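Glycosyl hydrolase family 2, TIM barrel domain protein (Parabacteroides merdae ATCC 43184, PDB 6DXU) probably hydrolyses beta-D-glucuronides as a glycoside hydrolase family 2 beta-glucuronidase of a human gut bacterium. Local coordinates at residues E565-V568 with V569-D573. Residues are numbered along the deposited sequence; the frame is centred on the assembly and turned at random.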
ATOM      1  N   GLU D 565       1.014 -13.786 -55.482  1.00 21.71           N
ATOM      2  CA  GLU D 565       0.104 -12.703 -55.815  1.00 21.62           C
ATOM      3  C   GLU D 565      -0.977 -13.164 -56.783  1.00 25.31           C
ATOM      4  O   GLU D 565      -2.058 -12.576 -56.821  1.00 21.04           O
ATOM      5  CB  GLU D 565       0.872 -11.541 -56.420  1.00 22.62           C
ATOM      6  CG  GLU D 565       1.982 -11.027 -55.555  1.00 19.46           C
ATOM      7  CD  GLU D 565       2.317  -9.597 -55.903  1.00 22.42           C
ATOM      8  OE1 GLU D 565       3.512  -9.257 -56.060  1.00 25.11           O
ATOM      9  OE2 GLU D 565       1.371  -8.810 -56.033  1.00 21.65           O
ATOM     10  N   SER D 566      -0.689 -14.199 -57.580  1.00 23.27           N
ATOM     11  CA  SER D 566      -1.618 -14.626 -58.622  1.00 24.30           C
ATOM     12  C   SER D 566      -2.921 -15.139 -58.030  1.00 24.30           C
ATOM     13  O   SER D 566      -4.000 -14.889 -58.581  1.00 25.40           O
ATOM     14  CB  SER D 566      -0.954 -15.697 -59.494  1.00 23.31           C
ATOM     15  OG  SER D 566       0.365 -15.291 -59.861  1.00 23.41           O
ATOM     16  N   TYR D 567      -2.842 -15.853 -56.908  1.00 21.80           N
ATOM     17  CA  TYR D 567      -4.051 -16.348 -56.259  1.00 24.32           C
ATOM     18  C   TYR D 567      -4.857 -15.208 -55.641  1.00 28.93           C
ATOM     19  O   TYR D 567      -6.078 -15.129 -55.830  1.00 25.97           O
ATOM     20  CB  TYR D 567      -3.691 -17.384 -55.196  1.00 23.33           C
ATOM     21  CG  TYR D 567      -4.899 -17.894 -54.440  1.00 27.80           C
ATOM     22  CD1 TYR D 567      -5.788 -18.777 -55.037  1.00 27.27           C
ATOM     23  CD2 TYR D 567      -5.168 -17.468 -53.140  1.00 26.08           C
ATOM     24  CE1 TYR D 567      -6.904 -19.243 -54.360  1.00 28.33           C
ATOM     25  CE2 TYR D 567      -6.290 -17.926 -52.452  1.00 25.08           C
ATOM     26  CZ  TYR D 567      -7.157 -18.812 -53.077  1.00 27.51           C
ATOM     27  OH  TYR D 567      -8.278 -19.274 -52.421  1.00 29.27           O
ATOM     28  N   VAL D 568      -4.200 -14.309 -54.897  1.00 23.88           N
ATOM     29  CA  VAL D 568      -4.980 -13.302 -54.179  1.00 23.21           C
ATOM     30  C   VAL D 568      -5.602 -12.308 -55.154  1.00 25.44           C
ATOM     31  O   VAL D 568      -6.682 -11.766 -54.891  1.00 24.23           O
ATOM     32  CB  VAL D 568      -4.152 -12.600 -53.082  1.00 27.12           C
ATOM     33  CG1 VAL D 568      -3.261 -11.530 -53.656  1.00 26.87           C
ATOM     34  CG2 VAL D 568      -5.095 -12.001 -52.030  1.00 33.01           C
ATOM     35  N   VAL D 569      -4.959 -12.063 -56.295  1.00 20.66           N
ATOM     36  CA  VAL D 569      -5.562 -11.199 -57.299  1.00 23.01           C
ATOM     37  C   VAL D 569      -6.882 -11.793 -57.772  1.00 20.19           C
ATOM     38  O   VAL D 569      -7.877 -11.080 -57.942  1.00 20.49           O
ATOM     39  CB  VAL D 569      -4.574 -10.971 -58.459  1.00 23.49           C
ATOM     40  CG1 VAL D 569      -5.308 -10.555 -59.727  1.00 24.38           C
ATOM     41  CG2 VAL D 569      -3.562  -9.898 -58.062  1.00 24.97           C
ATOM     42  N   ARG D 570      -6.915 -13.111 -57.965  1.00 21.82           N
ATOM     43  CA  ARG D 570      -8.154 -13.748 -58.399  1.00 24.27           C
ATOM     44  C   ARG D 570      -9.185 -13.771 -57.280  1.00 27.79           C
ATOM     45  O   ARG D 570     -10.389 -13.660 -57.539  1.00 25.31           O
ATOM     46  CB  ARG D 570      -7.866 -15.161 -58.904  1.00 25.00           C
ATOM     47  CG  ARG D 570      -7.077 -15.149 -60.217  1.00 23.86           C
ATOM     48  CD  ARG D 570      -6.719 -16.541 -60.703  1.00 33.81           C
ATOM     49  NE  ARG D 570      -6.058 -16.460 -62.009  1.00 36.78           N
ATOM     50  CZ  ARG D 570      -6.636 -16.763 -63.171  1.00 46.43           C
ATOM     51  NH1 ARG D 570      -7.895 -17.187 -63.212  1.00 37.05           N
ATOM     52  NH2 ARG D 570      -5.944 -16.648 -64.296  1.00 44.07           N
ATOM     53  N   LEU D 571      -8.730 -13.943 -56.036  1.00 22.53           N
ATOM     54  CA  LEU D 571      -9.648 -13.924 -54.901  1.00 22.67           C
ATOM     55  C   LEU D 571     -10.294 -12.553 -54.726  1.00 26.39           C
ATOM     56  O   LEU D 571     -11.499 -12.453 -54.468  1.00 26.08           O
ATOM     57  CB  LEU D 571      -8.906 -14.334 -53.623  1.00 21.79           C
ATOM     58  CG  LEU D 571      -9.689 -14.370 -52.295  1.00 26.00           C
ATOM     59  CD1 LEU D 571      -9.125 -15.449 -51.384  1.00 25.34           C
ATOM     60  CD2 LEU D 571      -9.683 -13.011 -51.560  1.00 25.38           C
ATOM     61  N   ILE D 572      -9.502 -11.484 -54.823  1.00 19.97           N
ATOM     62  CA  ILE D 572     -10.056 -10.143 -54.660  1.00 20.64           C
ATOM     63  C   ILE D 572     -11.012  -9.814 -55.799  1.00 26.65           C
ATOM     64  O   ILE D 572     -12.108  -9.272 -55.580  1.00 22.55           O
ATOM     65  CB  ILE D 572      -8.919  -9.111 -54.560  1.00 21.37           C
ATOM     66  CG1 ILE D 572      -8.152  -9.333 -53.245  1.00 21.78           C
ATOM     67  CG2 ILE D 572      -9.461  -7.678 -54.678  1.00 18.12           C
ATOM     68  CD1 ILE D 572      -6.795  -8.618 -53.209  1.00 22.04           C
ATOM     69  N   ASP D 573     -10.587 -10.108 -57.034  1.00 23.61           N
ATOM     70  CA  ASP D 573     -11.418  -9.925 -58.222  1.00 25.40           C
ATOM     71  C   ASP D 573     -12.806 -10.510 -57.992  1.00 26.39           C
ATOM     72  O   ASP D 573     -13.828  -9.846 -58.210  1.00 24.62           O
ATOM     73  CB  ASP D 573     -10.697 -10.597 -59.407  1.00 21.65           C
ATOM     74  CG  ASP D 573     -11.337 -10.336 -60.767  1.00 29.13           C
ATOM     75  OD1 ASP D 573     -12.478  -9.835 -60.872  1.00 25.48           O
ATOM     76  OD2 ASP D 573     -10.654 -10.657 -61.764  1.00 28.84           O
TER
HETATM   77  O   HOH W   1      -3.699 -15.139 -61.646  1.00 32.57           O
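Arg-570 runs back past the carbonyl oxygen of Ser-566, one turn earlier in the alpha-helix 565-579. Its CB lies 3.6 Å from Tyr-567 O. Arg-570 CG stands beside the backbone N (chi1 -69°), which brings it to 3.5 Å from Ser-566 O. CD also passes close to that oxygen. Arg-570 NE gives its N-H to a water at 2.7 Å, which sits in the guanidinium plane at the edge. The same water donates to Ser-566 O, 3.1 Å away. Ser-566 O thus has two donors, this water and, weakly, Arg-570 N at 3.5 Å. NH2 ends in a salt bridge with Glu-657, linking the helix to strand 655-662.

The other turns keep regular backbone bonds, such as Ile-572 N to Val-568 O. The Val-568 and Ile-572 side chains run alongside each other, with Val-568 CG2 4.0 Å from Ile-572 CD1. Ile-572 also packs on helix 623-632, through Val-627 and Phe-628. Tyr-567 holds its ring obliquely against Leu-571, and its OH bonds to Gly-487 O. With CG opposite the backbone N (chi1 177°), the ring leans toward Leu-571, and Tyr-567 CE2 meets Leu-571 CD1 at 3.9 Å.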